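Local coordinates for structural polyprotein, VP3 (Israeli acute paralysis virus, PDB 5CDD) that probably serves as a structural component of the viral capsid, one of the jelly-roll coat proteins cut from a longer polyprotein, at residues Trp71-Ile81 with Cys239-Ala248; Gly94-Ile102 with Lys215-Asn223. All coordinates share one frame; numbering follows the deposited sequence.

Contact 1. Residues Trp71-Ile81 with Cys239-Ala248; sequences WKTTDAIQKPI and CIRPVTKLMA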
ATOM      1  N   TRP B  71      26.920 -67.565  18.132  1.00 42.98           N
ATOM      2  CA  TRP B  71      25.911 -68.582  18.374  1.00 42.82           C
ATOM      3  C   TRP B  71      26.544 -69.947  18.127  1.00 44.52           C
ATOM      4  O   TRP B  71      26.929 -70.275  17.005  1.00 44.84           O
ATOM      5  CB  TRP B  71      24.710 -68.353  17.452  1.00 40.94           C
ATOM      6  CG  TRP B  71      23.579 -69.315  17.658  1.00 39.63           C
ATOM      7  CD1 TRP B  71      23.335 -70.079  18.766  1.00 39.00           C
ATOM      8  CD2 TRP B  71      22.506 -69.580  16.746  1.00 38.73           C
ATOM      9  NE1 TRP B  71      22.179 -70.802  18.599  1.00 38.68           N
ATOM     10  CE2 TRP B  71      21.649 -70.514  17.369  1.00 38.42           C
ATOM     11  CE3 TRP B  71      22.186 -69.117  15.463  1.00 38.33           C
ATOM     12  CZ2 TRP B  71      20.489 -70.995  16.751  1.00 38.23           C
ATOM     13  CZ3 TRP B  71      21.031 -69.595  14.849  1.00 37.99           C
ATOM     14  CH2 TRP B  71      20.197 -70.524  15.495  1.00 38.06           C
ATOM     15  N   LYS B  72      26.662 -70.733  19.193  1.00 46.29           N
ATOM     16  CA  LYS B  72      27.267 -72.057  19.120  1.00 47.55           C
ATOM     17  C   LYS B  72      26.221 -73.155  19.067  1.00 48.05           C
ATOM     18  O   LYS B  72      25.077 -72.959  19.472  1.00 47.85           O
ATOM     19  CB  LYS B  72      28.149 -72.293  20.346  1.00 48.06           C
ATOM     20  CG  LYS B  72      29.137 -71.185  20.625  1.00 49.06           C
ATOM     21  CD  LYS B  72      29.814 -71.396  21.963  1.00 49.75           C
ATOM     22  CE  LYS B  72      30.724 -70.230  22.297  1.00 50.93           C
ATOM     23  NZ  LYS B  72      31.342 -70.381  23.641  1.00 51.92           N
ATOM     24  N   THR B  73      26.626 -74.317  18.570  1.00 49.64           N
ATOM     25  CA  THR B  73      25.724 -75.452  18.498  1.00 51.14           C
ATOM     26  C   THR B  73      25.522 -75.932  19.934  1.00 51.53           C
ATOM     27  O   THR B  73      24.671 -76.773  20.211  1.00 51.30           O
ATOM     28  CB  THR B  73      26.332 -76.579  17.643  1.00 50.83           C
ATOM     29  OG1 THR B  73      27.587 -76.977  18.204  1.00 50.85           O
ATOM     30  CG2 THR B  73      26.553 -76.095  16.212  1.00 51.40           C
ATOM     31  N   THR B  74      26.305 -75.356  20.842  1.00 52.23           N
ATOM     32  CA  THR B  74      26.261 -75.688  22.260  1.00 52.94           C
ATOM     33  C   THR B  74      25.218 -74.890  23.049  1.00 54.06           C
ATOM     34  O   THR B  74      24.706 -75.367  24.059  1.00 54.26           O
ATOM     35  CB  THR B  74      27.661 -75.480  22.900  1.00 52.78           C
ATOM     36  OG1 THR B  74      28.352 -76.733  22.946  1.00 52.76           O
ATOM     37  CG2 THR B  74      27.555 -74.888  24.300  1.00 52.80           C
ATOM     38  N   ASP B  75      24.908 -73.679  22.594  1.00 54.63           N
ATOM     39  CA  ASP B  75      23.926 -72.841  23.275  1.00 54.38           C
ATOM     40  C   ASP B  75      22.567 -73.526  23.414  1.00 53.77           C
ATOM     41  O   ASP B  75      22.125 -74.253  22.523  1.00 53.10           O
ATOM     42  CB  ASP B  75      23.767 -71.516  22.532  1.00 55.60           C
ATOM     43  CG  ASP B  75      25.059 -70.727  22.473  1.00 56.83           C
ATOM     44  OD1 ASP B  75      25.642 -70.442  23.542  1.00 57.68           O
ATOM     45  OD2 ASP B  75      25.491 -70.385  21.357  1.00 57.37           O
ATOM     46  N   ALA B  76      21.914 -73.287  24.546  1.00 53.30           N
ATOM     47  CA  ALA B  76      20.609 -73.867  24.833  1.00 53.45           C
ATOM     48  C   ALA B  76      19.489 -73.039  24.228  1.00 53.50           C
ATOM     49  O   ALA B  76      19.644 -71.840  24.003  1.00 54.95           O
ATOM     50  CB  ALA B  76      20.420 -73.966  26.329  1.00 52.46           C
ATOM     51  N   ILE B  77      18.353 -73.679  23.979  1.00 52.75           N
ATOM     52  CA  ILE B  77      17.211 -72.980  23.404  1.00 52.96           C
ATOM     53  C   ILE B  77      16.476 -72.131  24.442  1.00 53.79           C
ATOM     54  O   ILE B  77      16.651 -72.305  25.650  1.00 53.99           O
ATOM     55  CB  ILE B  77      16.203 -73.965  22.778  1.00 52.19           C
ATOM     56  CG1 ILE B  77      15.640 -74.892  23.858  1.00 52.29           C
ATOM     57  CG2 ILE B  77      16.886 -74.770  21.689  1.00 50.69           C
ATOM     58  CD1 ILE B  77      14.517 -75.787  23.380  1.00 51.93           C
ATOM     59  N   GLN B  78      15.640 -71.222  23.954  1.00 54.59           N
ATOM     60  CA  GLN B  78      14.871 -70.329  24.811  1.00 54.59           C
ATOM     61  C   GLN B  78      15.730 -69.676  25.897  1.00 53.33           C
ATOM     62  O   GLN B  78      15.283 -69.485  27.024  1.00 52.34           O
ATOM     63  CB  GLN B  78      13.696 -71.081  25.445  1.00 56.10           C
ATOM     64  CG  GLN B  78      12.686 -71.604  24.437  1.00 60.72           C
ATOM     65  CD  GLN B  78      11.369 -71.973  25.083  1.00 64.70           C
ATOM     66  OE1 GLN B  78      11.321 -72.788  26.004  1.00 65.76           O
ATOM     67  NE2 GLN B  78      10.288 -71.377  24.597  1.00 67.55           N
ATOM     68  N   LYS B  79      16.967 -69.339  25.548  1.00 52.55           N
ATOM     69  CA  LYS B  79      17.895 -68.685  26.465  1.00 52.65           C
ATOM     70  C   LYS B  79      18.582 -67.572  25.683  1.00 52.31           C
ATOM     71  O   LYS B  79      19.239 -67.835  24.674  1.00 52.61           O
ATOM     72  CB  LYS B  79      18.941 -69.678  26.985  1.00 52.95           C
ATOM     73  CG  LYS B  79      19.956 -69.055  27.937  1.00 54.30           C
ATOM     74  CD  LYS B  79      21.027 -70.044  28.377  1.00 55.90           C
ATOM     75  CE  LYS B  79      22.127 -69.349  29.177  1.00 57.12           C
ATOM     76  NZ  LYS B  79      22.789 -68.267  28.389  1.00 58.49           N
ATOM     77  N   PRO B  80      18.450 -66.315  26.139  1.00 51.57           N
ATOM     78  CA  PRO B  80      19.098 -65.234  25.396  1.00 50.79           C
ATOM     79  C   PRO B  80      20.562 -65.520  25.124  1.00 50.20           C
ATOM     80  O   PRO B  80      21.316 -65.863  26.034  1.00 50.47           O
ATOM     81  CB  PRO B  80      18.891 -64.018  26.299  1.00 50.54           C
ATOM     82  CG  PRO B  80      18.874 -64.609  27.660  1.00 51.46           C
ATOM     83  CD  PRO B  80      18.007 -65.835  27.460  1.00 51.94           C
ATOM     84  N   ILE B  81      20.953 -65.395  23.859  1.00 49.48           N
ATOM     85  CA  ILE B  81      22.331 -65.637  23.455  1.00 49.70           C
ATOM     86  C   ILE B  81      23.319 -64.906  24.350  1.00 51.08           C
ATOM     87  O   ILE B  81      23.305 -63.679  24.437  1.00 51.84           O
ATOM     88  CB  ILE B  81      22.568 -65.200  22.003  1.00 48.18           C
ATOM     89  CG1 ILE B  81      21.905 -66.206  21.070  1.00 47.11           C
ATOM     90  CG2 ILE B  81      24.067 -65.084  21.729  1.00 47.22           C
ATOM     91  CD1 ILE B  81      21.952 -65.838  19.628  1.00 48.51           C
ATOM     92  N   CYS B 239      14.780 -59.532  22.380  1.00 37.96           N
ATOM     93  CA  CYS B 239      15.489 -60.670  22.936  1.00 38.47           C
ATOM     94  C   CYS B 239      15.739 -61.717  21.860  1.00 38.67           C
ATOM     95  O   CYS B 239      14.809 -62.155  21.179  1.00 38.62           O
ATOM     96  CB  CYS B 239      14.679 -61.268  24.085  1.00 38.82           C
ATOM     97  SG  CYS B 239      15.585 -62.448  25.089  1.00 40.19           S
ATOM     98  N   ILE B 240      17.001 -62.111  21.709  1.00 38.96           N
ATOM     99  CA  ILE B 240      17.384 -63.104  20.712  1.00 39.08           C
ATOM    100  C   ILE B 240      17.682 -64.453  21.372  1.00 39.85           C
ATOM    101  O   ILE B 240      18.734 -64.640  21.985  1.00 39.84           O
ATOM    102  CB  ILE B 240      18.627 -62.634  19.925  1.00 38.49           C
ATOM    103  CG1 ILE B 240      18.377 -61.235  19.358  1.00 36.41           C
ATOM    104  CG2 ILE B 240      18.929 -63.607  18.796  1.00 37.86           C
ATOM    105  CD1 ILE B 240      19.565 -60.641  18.633  1.00 34.91           C
ATOM    106  N   ARG B 241      16.746 -65.391  21.238  1.00 40.45           N
ATOM    107  CA  ARG B 241      16.892 -66.720  21.825  1.00 40.74           C
ATOM    108  C   ARG B 241      16.671 -67.812  20.785  1.00 41.71           C
ATOM    109  O   ARG B 241      15.767 -67.715  19.955  1.00 42.66           O
ATOM    110  CB  ARG B 241      15.884 -66.908  22.963  1.00 39.61           C
ATOM    111  CG  ARG B 241      15.921 -65.822  24.019  1.00 39.83           C
ATOM    112  CD  ARG B 241      14.955 -66.121  25.153  1.00 38.14           C
ATOM    113  NE  ARG B 241      13.607 -66.401  24.670  1.00 37.56           N
ATOM    114  CZ  ARG B 241      12.539 -66.500  25.454  1.00 37.41           C
ATOM    115  NH1 ARG B 241      12.661 -66.339  26.765  1.00 36.40           N
ATOM    116  NH2 ARG B 241      11.351 -66.764  24.930  1.00 36.59           N
ATOM    117  N   PRO B 242      17.497 -68.868  20.818  1.00 42.18           N
ATOM    118  CA  PRO B 242      17.350 -69.963  19.857  1.00 42.67           C
ATOM    119  C   PRO B 242      16.080 -70.773  20.114  1.00 44.15           C
ATOM    120  O   PRO B 242      15.786 -71.126  21.255  1.00 44.43           O
ATOM    121  CB  PRO B 242      18.609 -70.799  20.088  1.00 41.64           C
ATOM    122  CG  PRO B 242      19.597 -69.804  20.627  1.00 41.80           C
ATOM    123  CD  PRO B 242      18.754 -69.001  21.573  1.00 41.85           C
ATOM    124  N   VAL B 243      15.325 -71.052  19.058  1.00 46.51           N
ATOM    125  CA  VAL B 243      14.107 -71.850  19.179  1.00 48.81           C
ATOM    126  C   VAL B 243      14.516 -73.288  18.885  1.00 50.49           C
ATOM    127  O   VAL B 243      14.055 -74.232  19.528  1.00 50.52           O
ATOM    128  CB  VAL B 243      13.038 -71.411  18.155  1.00 48.84           C
ATOM    129  CG1 VAL B 243      11.860 -72.370  18.184  1.00 50.68           C
ATOM    130  CG2 VAL B 243      12.572 -70.009  18.469  1.00 49.03           C
ATOM    131  N   THR B 244      15.395 -73.427  17.897  1.00 51.88           N
ATOM    132  CA  THR B 244      15.930 -74.713  17.474  1.00 51.97           C
ATOM    133  C   THR B 244      17.447 -74.611  17.570  1.00 52.89           C
ATOM    134  O   THR B 244      18.057 -73.734  16.957  1.00 53.83           O
ATOM    135  CB  THR B 244      15.532 -75.031  16.019  1.00 51.52           C
ATOM    136  OG1 THR B 244      14.113 -75.216  15.944  1.00 51.52           O
ATOM    137  CG2 THR B 244      16.237 -76.289  15.530  1.00 51.42           C
ATOM    138  N   LYS B 245      18.051 -75.505  18.344  1.00 53.27           N
ATOM    139  CA  LYS B 245      19.496 -75.509  18.536  1.00 53.61           C
ATOM    140  C   LYS B 245      20.243 -75.434  17.204  1.00 52.95           C
ATOM    141  O   LYS B 245      19.740 -75.883  16.174  1.00 52.57           O
ATOM    142  CB  LYS B 245      19.903 -76.766  19.306  1.00 54.81           C
ATOM    143  CG  LYS B 245      21.136 -76.585  20.170  1.00 57.32           C
ATOM    144  CD  LYS B 245      21.240 -77.692  21.204  1.00 57.88           C
ATOM    145  CE  LYS B 245      22.351 -77.411  22.199  1.00 58.87           C
ATOM    146  NZ  LYS B 245      22.419 -78.454  23.261  1.00 59.95           N
ATOM    147  N   LEU B 246      21.442 -74.856  17.228  1.00 52.38           N
ATOM    148  CA  LEU B 246      22.244 -74.719  16.016  1.00 52.07           C
ATOM    149  C   LEU B 246      22.832 -76.059  15.579  1.00 53.97           C
ATOM    150  O   LEU B 246      23.494 -76.742  16.357  1.00 53.43           O
ATOM    151  CB  LEU B 246      23.379 -73.718  16.239  1.00 49.03           C
ATOM    152  CG  LEU B 246      24.289 -73.466  15.032  1.00 46.91           C
ATOM    153  CD1 LEU B 246      23.476 -72.868  13.894  1.00 45.67           C
ATOM    154  CD2 LEU B 246      25.422 -72.534  15.422  1.00 44.88           C
ATOM    155  N   MET B 247      22.587 -76.426  14.326  1.00 56.66           N
ATOM    156  CA  MET B 247      23.084 -77.679  13.770  1.00 58.98           C
ATOM    157  C   MET B 247      24.184 -77.359  12.771  1.00 59.41           C
ATOM    158  O   MET B 247      24.096 -76.367  12.057  1.00 59.40           O
ATOM    159  CB  MET B 247      21.945 -78.416  13.071  1.00 61.70           C
ATOM    160  CG  MET B 247      20.800 -78.784  13.994  1.00 65.18           C
ATOM    161  SD  MET B 247      21.135 -80.274  14.961  1.00 69.61           S
ATOM    162  CE  MET B 247      22.132 -79.649  16.302  1.00 67.79           C
ATOM    163  N   ALA B 248      25.216 -78.193  12.713  1.00 60.35           N
ATOM    164  CA  ALA B 248      26.313 -77.937  11.792  1.00 60.87           C
ATOM    165  C   ALA B 248      27.207 -79.140  11.553  1.00 61.32           C
ATOM    166  O   ALA B 248      27.787 -79.676  12.491  1.00 61.57           O
ATOM    167  CB  ALA B 248      27.152 -76.788  12.314  1.00 60.44           C
TER

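Contact 2. Residues Gly94-Ile102 with Lys215-Asn223; sequences GMPCYSKSI and KTAGIYGAN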
ATOM      1  N   GLY B  94      15.488 -48.419  21.780  1.00 33.78           N
ATOM      2  CA  GLY B  94      15.460 -46.985  22.000  1.00 33.25           C
ATOM      3  C   GLY B  94      16.527 -46.273  21.195  1.00 33.87           C
ATOM      4  O   GLY B  94      17.552 -46.865  20.850  1.00 35.46           O
ATOM      5  N   MET B  95      16.294 -44.998  20.902  1.00 33.16           N
ATOM      6  CA  MET B  95      17.236 -44.211  20.119  1.00 33.57           C
ATOM      7  C   MET B  95      18.525 -43.883  20.876  1.00 33.74           C
ATOM      8  O   MET B  95      19.605 -43.881  20.288  1.00 34.07           O
ATOM      9  CB  MET B  95      16.562 -42.923  19.635  1.00 35.03           C
ATOM     10  CG  MET B  95      17.192 -42.329  18.385  1.00 36.77           C
ATOM     11  SD  MET B  95      16.142 -41.090  17.597  1.00 37.66           S
ATOM     12  CE  MET B  95      17.093 -39.600  17.871  1.00 38.61           C
ATOM     13  N   PRO B  96      18.430 -43.596  22.189  1.00 34.84           N
ATOM     14  CA  PRO B  96      19.622 -43.275  22.985  1.00 34.87           C
ATOM     15  C   PRO B  96      20.602 -44.448  23.038  1.00 36.44           C
ATOM     16  O   PRO B  96      20.241 -45.581  22.718  1.00 36.43           O
ATOM     17  CB  PRO B  96      19.043 -42.961  24.363  1.00 33.11           C
ATOM     18  CG  PRO B  96      17.684 -42.437  24.049  1.00 33.86           C
ATOM     19  CD  PRO B  96      17.210 -43.397  22.991  1.00 34.68           C
ATOM     20  N   CYS B  97      21.836 -44.179  23.449  1.00 38.06           N
ATOM     21  CA  CYS B  97      22.840 -45.232  23.536  1.00 40.23           C
ATOM     22  C   CYS B  97      22.682 -45.992  24.851  1.00 40.06           C
ATOM     23  O   CYS B  97      22.381 -45.396  25.885  1.00 41.08           O
ATOM     24  CB  CYS B  97      24.246 -44.638  23.438  1.00 40.73           C
ATOM     25  SG  CYS B  97      25.495 -45.855  22.968  1.00 49.81           S
ATOM     26  N   TYR B  98      22.885 -47.306  24.808  1.00 39.40           N
ATOM     27  CA  TYR B  98      22.736 -48.135  25.998  1.00 38.99           C
ATOM     28  C   TYR B  98      24.005 -48.880  26.400  1.00 40.02           C
ATOM     29  O   TYR B  98      24.117 -49.363  27.528  1.00 41.35           O
ATOM     30  CB  TYR B  98      21.601 -49.139  25.786  1.00 37.25           C
ATOM     31  CG  TYR B  98      21.794 -50.027  24.577  1.00 37.22           C
ATOM     32  CD1 TYR B  98      22.696 -51.091  24.602  1.00 37.62           C
ATOM     33  CD2 TYR B  98      21.090 -49.788  23.397  1.00 37.67           C
ATOM     34  CE1 TYR B  98      22.895 -51.896  23.482  1.00 36.29           C
ATOM     35  CE2 TYR B  98      21.282 -50.585  22.270  1.00 37.32           C
ATOM     36  CZ  TYR B  98      22.186 -51.636  22.321  1.00 36.90           C
ATOM     37  OH  TYR B  98      22.381 -52.424  21.212  1.00 37.04           O
ATOM     38  N   SER B  99      24.961 -48.973  25.482  1.00 40.19           N
ATOM     39  CA  SER B  99      26.205 -49.677  25.766  1.00 40.25           C
ATOM     40  C   SER B  99      27.377 -48.727  25.966  1.00 39.99           C
ATOM     41  O   SER B  99      27.512 -47.732  25.254  1.00 40.69           O
ATOM     42  CB  SER B  99      26.530 -50.653  24.632  1.00 40.99           C
ATOM     43  OG  SER B  99      26.709 -49.967  23.405  1.00 42.27           O
ATOM     44  N   LYS B 100      28.223 -49.043  26.940  1.00 39.48           N
ATOM     45  CA  LYS B 100      29.393 -48.228  27.230  1.00 39.24           C
ATOM     46  C   LYS B 100      30.525 -49.096  27.756  1.00 40.37           C
ATOM     47  O   LYS B 100      30.308 -50.221  28.206  1.00 40.82           O
ATOM     48  CB  LYS B 100      29.059 -47.151  28.265  1.00 36.50           C
ATOM     49  CG  LYS B 100      28.756 -47.689  29.650  1.00 33.35           C
ATOM     50  CD  LYS B 100      28.356 -46.574  30.599  1.00 31.34           C
ATOM     51  CE  LYS B 100      27.882 -47.134  31.927  1.00 31.08           C
ATOM     52  NZ  LYS B 100      27.298 -46.083  32.798  1.00 29.96           N
ATOM     53  N   SER B 101      31.737 -48.563  27.683  1.00 41.51           N
ATOM     54  CA  SER B 101      32.923 -49.251  28.162  1.00 42.47           C
ATOM     55  C   SER B 101      33.613 -48.305  29.130  1.00 43.78           C
ATOM     56  O   SER B 101      33.574 -47.089  28.947  1.00 45.75           O
ATOM     57  CB  SER B 101      33.855 -49.576  26.997  1.00 42.41           C
ATOM     58  OG  SER B 101      35.052 -50.175  27.458  1.00 45.96           O
ATOM     59  N   ILE B 102      34.239 -48.851  30.165  1.00 44.43           N
ATOM     60  CA  ILE B 102      34.919 -48.012  31.136  1.00 45.24           C
ATOM     61  C   ILE B 102      36.429 -48.100  31.025  1.00 46.23           C
ATOM     62  O   ILE B 102      37.022 -49.169  31.181  1.00 46.57           O
ATOM     63  CB  ILE B 102      34.487 -48.370  32.564  1.00 45.15           C
ATOM     64  CG1 ILE B 102      33.002 -48.054  32.725  1.00 44.80           C
ATOM     65  CG2 ILE B 102      35.313 -47.591  33.579  1.00 44.41           C
ATOM     66  CD1 ILE B 102      32.454 -48.418  34.063  1.00 48.94           C
ATOM     67  N   LYS B 215      13.136 -40.091  27.487  1.00 28.22           N
ATOM     68  CA  LYS B 215      14.376 -39.385  27.776  1.00 29.02           C
ATOM     69  C   LYS B 215      15.516 -39.860  26.885  1.00 29.48           C
ATOM     70  O   LYS B 215      15.458 -40.948  26.316  1.00 30.08           O
ATOM     71  CB  LYS B 215      14.742 -39.553  29.255  1.00 30.01           C
ATOM     72  CG  LYS B 215      13.794 -38.823  30.208  1.00 31.81           C
ATOM     73  CD  LYS B 215      14.300 -38.858  31.648  1.00 34.37           C
ATOM     74  CE  LYS B 215      13.479 -37.950  32.563  1.00 33.94           C
ATOM     75  NZ  LYS B 215      12.067 -38.398  32.722  1.00 35.92           N
ATOM     76  N   THR B 216      16.552 -39.037  26.763  1.00 30.30           N
ATOM     77  CA  THR B 216      17.697 -39.375  25.927  1.00 31.34           C
ATOM     78  C   THR B 216      18.974 -39.622  26.723  1.00 32.69           C
ATOM     79  O   THR B 216      20.055 -39.724  26.148  1.00 33.30           O
ATOM     80  CB  THR B 216      17.981 -38.254  24.902  1.00 31.36           C
ATOM     81  OG1 THR B 216      18.333 -37.053  25.603  1.00 31.63           O
ATOM     82  CG2 THR B 216      16.760 -38.007  24.025  1.00 31.10           C
ATOM     83  N   ALA B 217      18.846 -39.718  28.041  1.00 34.10           N
ATOM     84  CA  ALA B 217      19.993 -39.943  28.911  1.00 35.05           C
ATOM     85  C   ALA B 217      20.695 -41.257  28.581  1.00 36.80           C
ATOM     86  O   ALA B 217      21.925 -41.319  28.498  1.00 37.40           O
ATOM     87  CB  ALA B 217      19.545 -39.941  30.370  1.00 35.15           C
ATOM     88  N   GLY B 218      19.906 -42.306  28.384  1.00 37.15           N
ATOM     89  CA  GLY B 218      20.478 -43.605  28.075  1.00 37.03           C
ATOM     90  C   GLY B 218      21.369 -44.201  29.156  1.00 37.57           C
ATOM     91  O   GLY B 218      21.022 -44.185  30.339  1.00 38.15           O
ATOM     92  N   ILE B 219      22.523 -44.725  28.748  1.00 37.51           N
ATOM     93  CA  ILE B 219      23.466 -45.354  29.677  1.00 36.98           C
ATOM     94  C   ILE B 219      24.397 -44.357  30.373  1.00 37.19           C
ATOM     95  O   ILE B 219      25.118 -44.714  31.300  1.00 38.56           O
ATOM     96  CB  ILE B 219      24.341 -46.410  28.938  1.00 36.12           C
ATOM     97  CG1 ILE B 219      25.056 -47.320  29.938  1.00 35.00           C
ATOM     98  CG2 ILE B 219      25.338 -45.709  28.019  1.00 35.19           C
ATOM     99  CD1 ILE B 219      24.112 -48.223  30.725  1.00 34.15           C
ATOM    100  N   TYR B 220      24.376 -43.106  29.932  1.00 36.99           N
ATOM    101  CA  TYR B 220      25.233 -42.072  30.511  1.00 36.94           C
ATOM    102  C   TYR B 220      25.185 -42.002  32.036  1.00 37.50           C
ATOM    103  O   TYR B 220      24.151 -41.687  32.628  1.00 37.62           O
ATOM    104  CB  TYR B 220      24.871 -40.704  29.921  1.00 37.50           C
ATOM    105  CG  TYR B 220      25.757 -39.559  30.371  1.00 38.33           C
ATOM    106  CD1 TYR B 220      25.636 -39.014  31.650  1.00 38.67           C
ATOM    107  CD2 TYR B 220      26.687 -38.994  29.501  1.00 37.34           C
ATOM    108  CE1 TYR B 220      26.415 -37.926  32.048  1.00 37.48           C
ATOM    109  CE2 TYR B 220      27.475 -37.904  29.889  1.00 37.22           C
ATOM    110  CZ  TYR B 220      27.331 -37.376  31.163  1.00 38.01           C
ATOM    111  OH  TYR B 220      28.091 -36.294  31.547  1.00 39.14           O
ATOM    112  N   GLY B 221      26.325 -42.288  32.659  1.00 37.93           N
ATOM    113  CA  GLY B 221      26.429 -42.255  34.107  1.00 38.27           C
ATOM    114  C   GLY B 221      25.489 -43.197  34.838  1.00 39.95           C
ATOM    115  O   GLY B 221      25.106 -42.933  35.977  1.00 40.30           O
ATOM    116  N   ALA B 222      25.127 -44.301  34.190  1.00 41.51           N
ATOM    117  CA  ALA B 222      24.220 -45.282  34.777  1.00 42.68           C
ATOM    118  C   ALA B 222      24.963 -46.376  35.538  1.00 44.39           C
ATOM    119  O   ALA B 222      25.916 -46.964  35.029  1.00 43.79           O
ATOM    120  CB  ALA B 222      23.358 -45.903  33.687  1.00 41.71           C
ATOM    121  N   ASN B 223      24.516 -46.640  36.761  1.00 47.33           N
ATOM    122  CA  ASN B 223      25.116 -47.666  37.606  1.00 49.33           C
ATOM    123  C   ASN B 223      24.151 -48.107  38.708  1.00 51.88           C
ATOM    124  O   ASN B 223      22.940 -47.905  38.600  1.00 52.70           O
ATOM    125  CB  ASN B 223      26.422 -47.154  38.224  1.00 48.05           C
ATOM    126  CG  ASN B 223      26.262 -45.809  38.901  1.00 48.15           C
ATOM    127  OD1 ASN B 223      25.378 -45.620  39.737  1.00 49.01           O
ATOM    128  ND2 ASN B 223      27.128 -44.865  38.548  1.00 47.93           N
TER

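Contact 1. Residues Trp71-Ile81 with Cys239-Ala248
The indole of Trp-71 takes Leu-246 CB over one face, a CH-pi contact in which that atom stands 4.1 Å from the centroid of the five-membered ring. At the edge of the indole, in its plane, lie Thr-244 O and, from its own segment, Asp-75 OD2. Pro-242 meets the indole obliquely, its CG 3.4 Å from Trp-71 NE1, the two side chains lying alongside with their ends pointing opposite ways. Because Trp-71 CG is anti to the backbone N (chi1 -178°), the ring reaches across to both residues. The other flat group, the guanidinium of Arg-241, has Gln-78 CA over one face. The Arg-241 side chain bends at chi3 (-52°) after running beside Pro-80; NH2 makes a salt bridge with Glu-154, while NH1 donates to the carbonyls of Ala-183 and Leu-178.

Two backbone bonds tie the segments: Gln-78 N to Pro-242 O at 2.7 Å and Ile-81 N to Ile-240 O at 3.0 Å. Thr-73 lays CG2 against Leu-246 CG, 3.7 Å away, while the aliphatic chain of Lys-245 runs past the carbonyls of Thr-73 and Asp-75.

The type I turn Lys-72 to Asp-75 and the following loop pack along strand 236-247 on both sides of the classic beta bulge at Val-243 and Thr-244, facing Arg-152. The contact thus joins the two facing sheets of a picornavirus-like jelly roll.

Contact 2. Residues Gly94-Ile102 with Lys215-Asn223
Hydrogen bonds from Lys-100 and Ile-219 carry this contact. Lys-100 NZ gives one to Ile-219 O at 3.0 Å, close to the line of that carbonyl, and a second to Ala-222 O at 2.8 Å, on a lone pair in the carbonyl plane. Ile-219 O also accepts from Ala-222 N, the bond that closes the type II turn Ile-219 to Ala-222, so two donors grip a single oxygen. The remaining bond across the segments is backbone to backbone: Ile-219 N donates to Cys-97 O at 2.9 Å.

As for charge, the ammonium group of Lys-100 is buried and makes a salt bridge with Glu-116 on strand 111-118. The other carboxylate oxygen of Glu-116 accepts from Gly-221 N, so lysine and glutamate together hold the turn Ile-219 to Ala-222. In the jelly-roll capsid domain, the contact thus joins the chain entering strand 101-106 to the loop between strand 214-215 and helix 228-231, where a type II' turn, Ala-217 to Tyr-220, overlaps the type II turn.

Van der Waals packing surrounds these bonds. The extended chain of Lys-100 lies across Ile-219, with CD 3.4 Å from Ile-219 CG1. Ile-219 CG1 is swung opposite the backbone N (chi1 -165°), which places it against this chain and beside the Tyr-98 carbonyl. Phe-230 of helix 228-231 touches the same isoleucine. At the other end, Pro-96 rests CG on the backbone of Lys-215 and Thr-216, 3.6 Å from Thr-216 CA, and Trp-133 of strand 132-144 packs against both Pro-96 and Thr-216.

How the contacts relate
Along the chain the order is 71-81, 94-102, 215-223, 239-248, so contact 2 is nested inside the loop that contact 1 closes. Their centres lie about 27 Å apart and their nearest atoms about 9 Å apart. Contact 1 sits some 26 Å from the centre of the chain and is touched by no other protein chain of the assembly; contact 2 lies about 8 Å from that centre and has other capsid chains beside it. Strand 90-92, which pairs with strand 236-247, comes between the first segments of the two contacts. Both contacts adjoin the six-stranded sheet, contact 1 through strand 64-72 and contact 2 through strand 214-215, tying together chain parts distant in sequence.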